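Malonyl CoA-ACP transacylase (Xanthomonas oryzae pv. oryzae, PDB 3K89) probably transfers the malonyl group from malonyl-CoA to holo acyl carrier protein, releasing CoA and supplying malonyl units for fatty acid synthesis. Local coordinates at residues A[134-140]-A[190-196]; A[160-166]-A[256-260]; A[152-158]-A[174-180]; A[123-127]-A[199-203]. One frame throughout, in Å; residues are numbered along the deposited sequence.

Contacts 1 and 3 lie within the small ferredoxin-like subdomain, a βαββαβ unit between residues 132 and 195. Contact 1 pairs its first and last strands at one sheet edge. Contact 2, centred about 13 Å from the centre of contact 1, joins strand 257-258 and helix 259-268 to the other edge. Contact 3 ties the loop after helix 142-152 to helix 175-187 and is nested within the loop that contact 1 closes. Contact 4 encloses contacts 1 and 3 in sequence, tying the end of helix 109-126 to the loop holding His203. Contacts 1 and 2 touch contact 4 through Met134, Ala161 and Val257, so the small subdomain packs directly beside the predicted active site.

Contact 1 (A[134-140]-A[190-196]); sequences MAAVLGA and VRKAVKL
Val137 and Ala193 face each other as a non-hydrogen-bonded pair at the edge of a ferredoxin-like sheet, where strand 132-138 meets strand 193-195 running antiparallel. Both side chains point to the face covered by helix 175-187, together with Ala135 and Lys195. Val137 also reaches beyond Ala193: its CG1, anti to the backbone N (chi1 -178°), lies 3.9 Å from Val190 CG1, and the two valines cross at about a right angle. Val190 CG1 also touches Ala140 CB at 4.0 Å, closing the apolar patch beyond the strand's end. Branched valine suits this extended backbone, while the small Ala135 and Ala193 let Val178 and Leu182 of the helix approach closely.

On the opposite face Ala136 pairs with Val194. Leu196 lies over the first of these, its two branches dividing the work: CD1 reaches Met134 CB at 4.0 Å and CD2 reaches Ala136 CB at 4.3 Å. Leu138 lies over Lys192, its CD2 3.4 Å from Lys192 O, and the same methyl meets Val194 CG1 at 4.2 Å.

Between the faces the backbones are joined by four hydrogen bonds. Ala136 and Val194 exchange two of them, and Leu196 N donates to Met134 O. At the far end of the pairing, Leu138 N gives the straightest of the four, 2.8 Å to Lys192 O with an N-H...O angle of 170°.

Contact 2 (A[160-166]-A[256-260]); sequences PANFNSP and PVQWT
The parallel pairing of Asn162 with Val257 adds a short, weakly bonded strand to the edge of the ferredoxin-like sheet, just before helix 259-268 begins. Val257 is held by its backbone at both ends: its N donates to Ala161 O at 2.9 Å, and its O accepts from Phe163 N at 2.9 Å. Two residues after Ala161 on the same strand, Phe163 O accepts from Thr260 N at 3.0 Å. N-H groups in the first turn of a helix have no carbonyl of their own helix to bond, so the strand supplies one.

Phe163 lies alongside both Pro256 and Gln258, all pointing the same way. Its CE2 is 3.6 Å from Pro256 CB, a fit between two rigid apolar rings. The Gln258 amide, turned only 17° from the phenyl plane, brings NE2 to 3.5 Å from Phe163 CD2, helped by a bend at chi2 (-68°) that folds the chain back.

Trp259 points to the other side, its indole CD1 edge meeting Asn164 O in the ring plane at 3.5 Å. Thr260 turns OG1 toward the strand, 3.2 Å from Ser165 CA.

Val257 packs against His203, and Asn162 lies close to a bound glycerol; the strand-to-helix junction thus borders the predicted Ser-His active site of this acyltransferase fold.

Contact 3 (A[152-158]-A[174-180]); sequences AAGSQVV and DAAAVDR
Arg180 turns the edge of its guanidinium to Ala152, Ala153 and Gln156, while Ala176 O and Ala177 CA of its own helix lie against one face. Side-on, Arg180 NE reaches Ala152 O at 2.8 Å and Arg180 NH2 reaches the same oxygen at 3.2 Å, both almost in the guanidinium plane. End-on, Arg180 NH1 and Arg180 NH2 share Gln156 OE1, each at 2.9 Å. A weak, bent bond of 2.9 Å runs from Arg180 NH2 to Ala153 O. The amide of Gln156 is nearly coplanar with the guanidinium, the planes 24° apart, and it is stacked on the carboxylate of Asp174, 10° apart.

Four firmer bonds to two oxygens limit rotation of the arginine plane, and the bend at chi3 (-58°) swings the group across to them; NH2 must share its two protons among three acceptors. Ala152 and Ala153 lie at the C-terminal end of helix 142-152, where carbonyls lack further helical N-H partners; a positive charge there probably also suits the helix dipole. A type II' turn from Ala153 to Gln156 follows, and Gly154 readily takes the positive phi it needs. In this ferredoxin-like unit the turn leads from the first helix into strand 158-165.

At the start of helix 175-187 Asp174 holds the N-cap position, yet its side chain makes no capping bond and turns to the loop: Asp174 OD2 takes Val157 N at 2.8 Å on its anti lone pair. Asp174 N returns a bond to Val157 O, also 2.8 Å. Farther along, the small Ala177 lets branched Val158 settle against the helix, CB to CB at 3.7 Å.

Contact 4 (A[123-127]-A[199-203]); sequences MQAAA and SVPSH
Met123 reaches from the last turn of helix 109-126 toward Val200 and Ser202. Its CB rests on Val200 CG1 at 3.8 Å, the two side chains crossing at about a right angle. CG and SD carry the chain onward, and a bend at chi3 (82°) brings Met123 CE to Ser202 CB at 3.4 Å, a tight carbon contact; CE is also 4.2 Å from Val200 CG1. An unbranched, flexible methionine is well suited to span this distance between helix and loop.

Gln124 covers the other branch of the valine. Its amide lies against Val200 CG2, with OE1 and NE2 of Gln124 each 3.6 Å from that methyl, and its NE2 donates to Ser199 OG at 3.1 Å. That bond is almost straight (174°) and lies in the amide plane. Just after the helix, Ala127 is small enough for its CB to press on Pro201 CD, tightly, at 3.3 Å.

These contacts pack the helix end against the loop that leads into His203. There NE2 is hydrogen-bonded to Ser94 OG and ND1 to Gln252 O, an arrangement consistent with the Ser-His catalytic dyad of the malonyl-CoA:ACP transacylase family.

Contact 1 (A[134-140]-A[190-196])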
loop_
_atom_site.group_PDB
_atom_site.type_symbol
_atom_site.label_atom_id
_atom_site.label_comp_id
_atom_site.label_asym_id
_atom_site.label_seq_id
_atom_site.Cartn_x
_atom_site.Cartn_y
_atom_site.Cartn_z
ATOM N N MET A 134 -10.948 11.056 -3.445
ATOM C CA MET A 134 -9.687 11.300 -2.747
ATOM C C MET A 134 -8.916 12.397 -3.444
ATOM O O MET A 134 -9.020 12.542 -4.651
ATOM C CB MET A 134 -8.827 10.041 -2.745
ATOM C CG MET A 134 -9.548 8.823 -2.233
ATOM S SD MET A 134 -9.555 8.732 -0.439
ATOM C CE MET A 134 -7.913 8.134 0.032
ATOM N N ALA A 135 -8.134 13.161 -2.681
ATOM C CA ALA A 135 -7.307 14.215 -3.251
ATOM C C ALA A 135 -5.963 14.330 -2.555
ATOM O O ALA A 135 -5.872 14.250 -1.332
ATOM C CB ALA A 135 -8.049 15.582 -3.194
ATOM N N ALA A 136 -4.915 14.530 -3.341
ATOM C CA ALA A 136 -3.604 14.762 -2.757
ATOM C C ALA A 136 -3.418 16.259 -2.564
ATOM O O ALA A 136 -3.763 17.061 -3.451
ATOM C CB ALA A 136 -2.515 14.193 -3.654
ATOM N N VAL A 137 -2.896 16.630 -1.400
ATOM C CA VAL A 137 -2.613 18.028 -1.086
ATOM C C VAL A 137 -1.114 18.090 -0.846
ATOM O O VAL A 137 -0.579 17.406 0.054
ATOM C CB VAL A 137 -3.396 18.524 0.145
ATOM C CG1 VAL A 137 -3.116 20.010 0.420
ATOM C CG2 VAL A 137 -4.884 18.297 -0.037
ATOM N N LEU A 138 -0.436 18.900 -1.658
ATOM C CA LEU A 138 1.018 18.931 -1.704
ATOM C C LEU A 138 1.558 20.254 -1.175
ATOM O O LEU A 138 1.031 21.324 -1.502
ATOM C CB LEU A 138 1.523 18.702 -3.140
ATOM C CG LEU A 138 1.107 17.455 -3.947
ATOM C CD1 LEU A 138 1.311 16.171 -3.148
ATOM C CD2 LEU A 138 -0.328 17.536 -4.454
ATOM N N GLY A 139 2.587 20.166 -0.340
ATOM C CA GLY A 139 3.318 21.343 0.136
ATOM C C GLY A 139 2.623 22.190 1.184
ATOM O O GLY A 139 3.069 23.306 1.471
ATOM N N ALA A 140 1.541 21.677 1.763
ATOM C CA ALA A 140 0.838 22.371 2.837
ATOM C C ALA A 140 1.280 21.834 4.190
ATOM O O ALA A 140 1.926 20.787 4.271
ATOM C CB ALA A 140 -0.669 22.221 2.678
ATOM N N VAL A 190 -3.627 27.508 -0.804
ATOM C CA VAL A 190 -3.088 26.188 -1.137
ATOM C C VAL A 190 -3.615 25.738 -2.497
ATOM O O VAL A 190 -4.779 25.344 -2.630
ATOM C CB VAL A 190 -3.399 25.134 -0.040
ATOM C CG1 VAL A 190 -2.758 23.796 -0.388
ATOM C CG2 VAL A 190 -2.911 25.610 1.325
ATOM N N ARG A 191 -2.744 25.796 -3.500
ATOM C CA ARG A 191 -3.113 25.520 -4.884
ATOM C C ARG A 191 -2.772 24.097 -5.328
ATOM O O ARG A 191 -3.490 23.517 -6.149
ATOM C CB ARG A 191 -2.425 26.527 -5.816
ATOM C CG ARG A 191 -3.105 26.729 -7.177
ATOM C CD ARG A 191 -4.457 27.448 -7.053
ATOM N NE ARG A 191 -4.385 28.648 -6.217
ATOM C CZ ARG A 191 -5.393 29.498 -6.028
ATOM N NH1 ARG A 191 -5.228 30.554 -5.244
ATOM N NH2 ARG A 191 -6.567 29.294 -6.620
ATOM N N LYS A 192 -1.675 23.549 -4.799
ATOM C CA LYS A 192 -1.192 22.230 -5.211
ATOM C C LYS A 192 -2.053 21.142 -4.569
ATOM O O LYS A 192 -1.664 20.520 -3.579
ATOM C CB LYS A 192 0.285 22.037 -4.847
ATOM C CG LYS A 192 1.227 23.134 -5.335
ATOM C CD LYS A 192 2.475 23.175 -4.458
ATOM C CE LYS A 192 3.043 24.580 -4.343
ATOM N NZ LYS A 192 3.780 24.761 -3.051
ATOM N N ALA A 193 -3.238 20.945 -5.140
ATOM C CA ALA A 193 -4.214 19.988 -4.630
ATOM C C ALA A 193 -4.981 19.384 -5.797
ATOM O O ALA A 193 -5.770 20.073 -6.462
ATOM C CB ALA A 193 -5.160 20.661 -3.660
ATOM N N VAL A 194 -4.751 18.096 -6.029
ATOM C CA VAL A 194 -5.293 17.406 -7.200
ATOM C C VAL A 194 -6.136 16.191 -6.803
ATOM O O VAL A 194 -5.660 15.291 -6.094
ATOM C CB VAL A 194 -4.170 16.997 -8.199
ATOM C CG1 VAL A 194 -3.009 16.311 -7.481
ATOM C CG2 VAL A 194 -4.719 16.120 -9.332
ATOM N N LYS A 195 -7.387 16.194 -7.259
ATOM C CA LYS A 195 -8.287 15.068 -7.074
ATOM C C LYS A 195 -7.727 13.840 -7.784
ATOM O O LYS A 195 -7.362 13.911 -8.964
ATOM C CB LYS A 195 -9.679 15.405 -7.607
ATOM C CG LYS A 195 -10.760 14.488 -7.074
ATOM C CD LYS A 195 -12.030 14.558 -7.894
ATOM C CE LYS A 195 -12.879 15.751 -7.495
ATOM N NZ LYS A 195 -14.320 15.469 -7.737
ATOM N N LEU A 196 -7.638 12.727 -7.060
ATOM C CA LEU A 196 -7.142 11.471 -7.626
ATOM C C LEU A 196 -8.214 10.777 -8.474
ATOM O O LEU A 196 -9.398 11.070 -8.348
ATOM C CB LEU A 196 -6.632 10.534 -6.526
ATOM C CG LEU A 196 -5.520 11.033 -5.596
ATOM C CD1 LEU A 196 -5.266 10.019 -4.504
ATOM C CD2 LEU A 196 -4.227 11.343 -6.366
HETATM O O HOH W 1 -11.174 10.805 -6.348
#

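Contact 2 (A[160-166]-A[256-260])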
loop_
_atom_site.group_PDB
_atom_site.type_symbol
_atom_site.label_atom_id
_atom_site.label_comp_id
_atom_site.label_asym_id
_atom_site.label_seq_id
_atom_site.Cartn_x
_atom_site.Cartn_y
_atom_site.Cartn_z
ATOM N N PRO A 160 -8.303 13.391 6.653
ATOM C CA PRO A 160 -7.022 12.853 6.186
ATOM C C PRO A 160 -7.122 11.330 6.041
ATOM O O PRO A 160 -7.617 10.639 6.955
ATOM C CB PRO A 160 -6.040 13.238 7.302
ATOM C CG PRO A 160 -6.876 13.600 8.484
ATOM C CD PRO A 160 -8.178 14.130 7.923
ATOM N N ALA A 161 -6.693 10.831 4.883
ATOM C CA ALA A 161 -6.741 9.393 4.591
ATOM C C ALA A 161 -5.330 8.798 4.513
ATOM O O ALA A 161 -5.136 7.619 4.838
ATOM C CB ALA A 161 -7.495 9.149 3.275
ATOM N N ASN A 162 -4.355 9.579 4.066
ATOM C CA ASN A 162 -2.949 9.139 4.136
ATOM C C ASN A 162 -2.086 10.286 4.651
ATOM O O ASN A 162 -2.150 11.387 4.092
ATOM C CB ASN A 162 -2.312 8.858 2.769
ATOM C CG ASN A 162 -2.926 7.696 1.960
ATOM O OD1 ASN A 162 -3.801 6.912 2.380
ATOM N ND2 ASN A 162 -2.415 7.586 0.772
ATOM N N PHE A 163 -1.245 10.010 5.638
ATOM C CA PHE A 163 -0.104 10.882 5.961
ATOM C C PHE A 163 1.105 10.299 5.242
ATOM O O PHE A 163 1.728 9.365 5.751
ATOM C CB PHE A 163 0.104 10.959 7.482
ATOM C CG PHE A 163 -1.041 11.617 8.205
ATOM C CD1 PHE A 163 -1.126 13.012 8.273
ATOM C CD2 PHE A 163 -2.048 10.844 8.797
ATOM C CE1 PHE A 163 -2.198 13.626 8.937
ATOM C CE2 PHE A 163 -3.122 11.441 9.445
ATOM C CZ PHE A 163 -3.197 12.840 9.525
ATOM N N ASN A 164 1.397 10.809 4.042
ATOM C CA ASN A 164 2.397 10.194 3.161
ATOM C C ASN A 164 3.817 10.701 3.301
ATOM O O ASN A 164 4.741 9.930 3.186
ATOM C CB ASN A 164 1.939 10.194 1.694
ATOM C CG ASN A 164 0.860 9.172 1.450
ATOM O OD1 ASN A 164 0.766 8.197 2.196
ATOM N ND2 ASN A 164 0.042 9.377 0.415
ATOM N N SER A 165 3.972 12.000 3.532
ATOM C CA SER A 165 5.274 12.576 3.852
ATOM C C SER A 165 4.995 13.972 4.373
ATOM O O SER A 165 3.879 14.455 4.240
ATOM C CB SER A 165 6.177 12.639 2.614
ATOM O OG SER A 165 5.764 13.633 1.703
ATOM N N PRO A 166 6.001 14.629 4.969
ATOM C CA PRO A 166 5.758 16.047 5.208
ATOM C C PRO A 166 5.454 16.688 3.853
ATOM O O PRO A 166 6.115 16.372 2.858
ATOM C CB PRO A 166 7.085 16.531 5.808
ATOM C CG PRO A 166 7.679 15.298 6.422
ATOM C CD PRO A 166 7.302 14.183 5.492
ATOM N N PRO A 256 -6.582 6.670 9.030
ATOM C CA PRO A 256 -5.526 7.126 8.135
ATOM C C PRO A 256 -4.298 6.238 8.111
ATOM O O PRO A 256 -3.889 5.700 9.142
ATOM C CB PRO A 256 -5.162 8.531 8.655
ATOM C CG PRO A 256 -5.977 8.790 9.822
ATOM C CD PRO A 256 -6.985 7.690 10.021
ATOM N N VAL A 257 -3.728 6.080 6.923
ATOM C CA VAL A 257 -2.442 5.396 6.789
ATOM C C VAL A 257 -1.361 6.309 7.339
ATOM O O VAL A 257 -1.163 7.410 6.844
ATOM C CB VAL A 257 -2.154 5.061 5.304
ATOM C CG1 VAL A 257 -0.704 4.616 5.064
ATOM C CG2 VAL A 257 -3.091 3.982 4.822
ATOM N N GLN A 258 -0.668 5.842 8.374
ATOM C CA GLN A 258 0.402 6.640 8.992
ATOM C C GLN A 258 1.723 6.292 8.304
ATOM O O GLN A 258 2.594 5.626 8.889
ATOM C CB GLN A 258 0.489 6.343 10.506
ATOM C CG GLN A 258 -0.827 6.569 11.300
ATOM C CD GLN A 258 -1.258 8.020 11.414
ATOM O OE1 GLN A 258 -2.428 8.297 11.722
ATOM N NE2 GLN A 258 -0.332 8.953 11.203
ATOM N N TRP A 259 1.854 6.667 7.027
ATOM C CA TRP A 259 3.030 6.229 6.273
ATOM C C TRP A 259 4.292 6.912 6.806
ATOM O O TRP A 259 5.308 6.245 7.043
ATOM C CB TRP A 259 2.873 6.402 4.744
ATOM C CG TRP A 259 4.065 5.785 4.035
ATOM C CD1 TRP A 259 5.065 6.435 3.324
ATOM C CD2 TRP A 259 4.431 4.400 4.063
ATOM N NE1 TRP A 259 5.999 5.519 2.896
ATOM C CE2 TRP A 259 5.631 4.267 3.322
ATOM C CE3 TRP A 259 3.838 3.250 4.620
ATOM C CZ2 TRP A 259 6.270 3.029 3.141
ATOM C CZ3 TRP A 259 4.456 2.017 4.420
ATOM C CH2 TRP A 259 5.672 1.919 3.694
ATOM N N THR A 260 4.208 8.217 7.046
ATOM C CA THR A 260 5.335 8.939 7.668
ATOM C C THR A 260 5.750 8.257 8.963
ATOM O O THR A 260 6.933 7.989 9.158
ATOM C CB THR A 260 4.982 10.407 7.884
ATOM O OG1 THR A 260 4.767 10.997 6.604
ATOM C CG2 THR A 260 6.124 11.170 8.582
#

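Contact 3 (A[152-158]-A[174-180])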
loop_
_atom_site.group_PDB
_atom_site.type_symbol
_atom_site.label_atom_id
_atom_site.label_comp_id
_atom_site.label_asym_id
_atom_site.label_seq_id
_atom_site.Cartn_x
_atom_site.Cartn_y
_atom_site.Cartn_z
ATOM N N ALA A 152 -14.872 21.885 6.330
ATOM C CA ALA A 152 -15.578 21.492 5.098
ATOM C C ALA A 152 -16.624 20.386 5.277
ATOM O O ALA A 152 -17.543 20.258 4.470
ATOM C CB ALA A 152 -14.573 21.077 4.035
ATOM N N ALA A 153 -16.475 19.568 6.313
ATOM C CA ALA A 153 -17.283 18.348 6.445
ATOM C C ALA A 153 -18.807 18.530 6.405
ATOM O O ALA A 153 -19.509 17.797 5.686
ATOM C CB ALA A 153 -16.863 17.547 7.705
ATOM N N GLY A 154 -19.316 19.504 7.157
ATOM C CA GLY A 154 -20.759 19.632 7.348
ATOM C C GLY A 154 -21.336 18.344 7.894
ATOM O O GLY A 154 -20.867 17.835 8.925
ATOM N N SER A 155 -22.315 17.805 7.175
ATOM C CA SER A 155 -22.999 16.557 7.528
ATOM C C SER A 155 -22.407 15.363 6.790
ATOM O O SER A 155 -22.942 14.253 6.870
ATOM C CB SER A 155 -24.487 16.648 7.198
ATOM O OG SER A 155 -25.112 17.622 8.018
ATOM N N GLN A 156 -21.317 15.593 6.069
ATOM C CA GLN A 156 -20.679 14.542 5.282
ATOM C C GLN A 156 -19.303 14.239 5.861
ATOM O O GLN A 156 -18.968 14.724 6.946
ATOM C CB GLN A 156 -20.604 14.951 3.810
ATOM C CG GLN A 156 -21.984 15.046 3.154
ATOM C CD GLN A 156 -21.905 15.558 1.729
ATOM O OE1 GLN A 156 -21.342 16.614 1.478
ATOM N NE2 GLN A 156 -22.474 14.811 0.795
ATOM N N VAL A 157 -18.512 13.442 5.144
ATOM C CA VAL A 157 -17.209 13.011 5.646
ATOM C C VAL A 157 -16.090 13.510 4.747
ATOM O O VAL A 157 -16.111 13.291 3.537
ATOM C CB VAL A 157 -17.151 11.458 5.773
ATOM C CG1 VAL A 157 -15.698 10.985 6.047
ATOM C CG2 VAL A 157 -18.104 10.978 6.876
ATOM N N VAL A 158 -15.129 14.217 5.336
ATOM C CA VAL A 158 -13.854 14.472 4.669
ATOM C C VAL A 158 -12.774 14.505 5.732
ATOM O O VAL A 158 -12.855 15.268 6.701
ATOM C CB VAL A 158 -13.853 15.754 3.766
ATOM C CG1 VAL A 158 -14.261 17.005 4.557
ATOM C CG2 VAL A 158 -12.495 15.944 3.066
ATOM N N ASP A 174 -16.722 11.683 1.298
ATOM C CA ASP A 174 -17.775 12.058 0.338
ATOM C C ASP A 174 -17.234 13.034 -0.702
ATOM O O ASP A 174 -16.509 13.977 -0.376
ATOM C CB ASP A 174 -18.975 12.666 1.078
ATOM C CG ASP A 174 -19.706 11.650 1.938
ATOM O OD1 ASP A 174 -20.370 10.737 1.379
ATOM O OD2 ASP A 174 -19.627 11.763 3.175
ATOM N N ALA A 175 -17.587 12.802 -1.968
ATOM C CA ALA A 175 -17.083 13.620 -3.056
ATOM C C ALA A 175 -17.334 15.114 -2.816
ATOM O O ALA A 175 -16.432 15.926 -2.998
ATOM C CB ALA A 175 -17.702 13.185 -4.397
ATOM N N ALA A 176 -18.556 15.461 -2.410
ATOM C CA ALA A 176 -18.931 16.880 -2.236
ATOM C C ALA A 176 -18.092 17.514 -1.141
ATOM O O ALA A 176 -17.688 18.658 -1.258
ATOM C CB ALA A 176 -20.404 17.009 -1.903
ATOM N N ALA A 177 -17.790 16.738 -0.101
ATOM C CA ALA A 177 -17.004 17.244 1.017
ATOM C C ALA A 177 -15.527 17.418 0.673
ATOM O O ALA A 177 -14.896 18.374 1.125
ATOM C CB ALA A 177 -17.185 16.345 2.251
ATOM N N VAL A 178 -14.972 16.495 -0.126
ATOM C CA VAL A 178 -13.611 16.637 -0.616
ATOM C C VAL A 178 -13.544 17.905 -1.491
ATOM O O VAL A 178 -12.629 18.713 -1.355
ATOM C CB VAL A 178 -13.141 15.352 -1.381
ATOM C CG1 VAL A 178 -11.804 15.579 -2.066
ATOM C CG2 VAL A 178 -13.052 14.181 -0.403
ATOM N N ASP A 179 -14.551 18.099 -2.338
ATOM C CA ASP A 179 -14.574 19.291 -3.190
ATOM C C ASP A 179 -14.680 20.568 -2.357
ATOM O O ASP A 179 -13.989 21.548 -2.655
ATOM C CB ASP A 179 -15.669 19.217 -4.257
ATOM C CG ASP A 179 -15.268 18.380 -5.461
ATOM O OD1 ASP A 179 -14.059 18.104 -5.646
ATOM O OD2 ASP A 179 -16.168 17.999 -6.236
ATOM N N ARG A 180 -15.505 20.559 -1.309
ATOM C CA ARG A 180 -15.554 21.702 -0.385
ATOM C C ARG A 180 -14.196 21.962 0.286
ATOM O O ARG A 180 -13.753 23.112 0.381
ATOM C CB ARG A 180 -16.659 21.563 0.656
ATOM C CG ARG A 180 -18.088 21.695 0.107
ATOM C CD ARG A 180 -19.090 21.777 1.240
ATOM N NE ARG A 180 -19.080 20.631 2.156
ATOM C CZ ARG A 180 -19.826 19.542 2.006
ATOM N NH1 ARG A 180 -20.627 19.414 0.949
ATOM N NH2 ARG A 180 -19.758 18.562 2.903
#

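Contact 4 (A[123-127]-A[199-203])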
loop_
_atom_site.group_PDB
_atom_site.type_symbol
_atom_site.label_atom_id
_atom_site.label_comp_id
_atom_site.label_asym_id
_atom_site.label_seq_id
_atom_site.Cartn_x
_atom_site.Cartn_y
_atom_site.Cartn_z
ATOM N N MET A 123 -14.745 -2.560 -0.294
ATOM C CA MET A 123 -14.473 -1.119 -0.369
ATOM C C MET A 123 -15.284 -0.461 -1.477
ATOM O O MET A 123 -15.866 0.612 -1.275
ATOM C CB MET A 123 -12.983 -0.867 -0.594
ATOM C CG MET A 123 -12.130 -1.237 0.614
ATOM S SD MET A 123 -10.368 -1.349 0.217
ATOM C CE MET A 123 -9.887 0.371 0.299
ATOM N N GLN A 124 -15.323 -1.110 -2.637
ATOM C CA GLN A 124 -16.024 -0.561 -3.790
ATOM C C GLN A 124 -17.522 -0.465 -3.541
ATOM O O GLN A 124 -18.155 0.518 -3.939
ATOM C CB GLN A 124 -15.730 -1.385 -5.042
ATOM C CG GLN A 124 -16.187 -0.732 -6.339
ATOM C CD GLN A 124 -15.268 0.398 -6.773
ATOM O OE1 GLN A 124 -14.113 0.162 -7.156
ATOM N NE2 GLN A 124 -15.773 1.631 -6.719
ATOM N N ALA A 125 -18.066 -1.476 -2.870
ATOM C CA ALA A 125 -19.498 -1.549 -2.579
ATOM C C ALA A 125 -19.915 -0.515 -1.544
ATOM O O ALA A 125 -21.080 -0.087 -1.520
ATOM C CB ALA A 125 -19.867 -2.939 -2.110
ATOM N N ALA A 126 -18.963 -0.118 -0.701
ATOM C CA ALA A 126 -19.206 0.873 0.332
ATOM C C ALA A 126 -19.380 2.250 -0.288
ATOM O O ALA A 126 -20.090 3.092 0.262
ATOM C CB ALA A 126 -18.071 0.883 1.330
ATOM N N ALA A 127 -18.742 2.464 -1.433
ATOM C CA ALA A 127 -18.769 3.746 -2.120
ATOM C C ALA A 127 -18.852 3.560 -3.632
ATOM O O ALA A 127 -17.846 3.670 -4.334
ATOM C CB ALA A 127 -17.545 4.580 -1.746
ATOM N N SER A 199 -12.028 5.938 -7.272
ATOM C CA SER A 199 -13.411 6.182 -6.864
ATOM C C SER A 199 -13.643 5.836 -5.394
ATOM O O SER A 199 -14.699 6.147 -4.832
ATOM C CB SER A 199 -14.407 5.437 -7.765
ATOM O OG SER A 199 -14.196 4.033 -7.745
ATOM N N VAL A 200 -12.649 5.221 -4.764
ATOM C CA VAL A 200 -12.869 4.617 -3.467
ATOM C C VAL A 200 -12.210 5.456 -2.385
ATOM O O VAL A 200 -10.991 5.634 -2.429
ATOM C CB VAL A 200 -12.298 3.190 -3.417
ATOM C CG1 VAL A 200 -12.511 2.597 -2.043
ATOM C CG2 VAL A 200 -12.972 2.327 -4.493
ATOM N N PRO A 201 -13.009 5.954 -1.417
ATOM C CA PRO A 201 -12.473 6.763 -0.309
ATOM C C PRO A 201 -11.958 5.853 0.806
ATOM O O PRO A 201 -12.546 5.760 1.892
ATOM C CB PRO A 201 -13.686 7.576 0.142
ATOM C CG PRO A 201 -14.840 6.712 -0.136
ATOM C CD PRO A 201 -14.481 5.866 -1.346
ATOM N N SER A 202 -10.848 5.179 0.519
ATOM C CA SER A 202 -10.200 4.344 1.530
ATOM C C SER A 202 -9.707 5.176 2.707
ATOM O O SER A 202 -9.433 6.374 2.572
ATOM C CB SER A 202 -9.027 3.558 0.926
ATOM O OG SER A 202 -8.116 4.423 0.275
ATOM N N HIS A 203 -9.591 4.515 3.862
ATOM C CA HIS A 203 -8.999 5.138 5.057
ATOM C C HIS A 203 -9.808 6.336 5.526
ATOM O O HIS A 203 -9.267 7.298 6.066
ATOM C CB HIS A 203 -7.512 5.440 4.814
ATOM C CG HIS A 203 -6.782 4.245 4.306
ATOM N ND1 HIS A 203 -6.593 3.130 5.094
ATOM C CD2 HIS A 203 -6.266 3.945 3.090
ATOM C CE1 HIS A 203 -5.987 2.197 4.383
ATOM N NE2 HIS A 203 -5.788 2.661 3.167
HETATM O O HOH W 2 -17.137 6.521 -5.224
#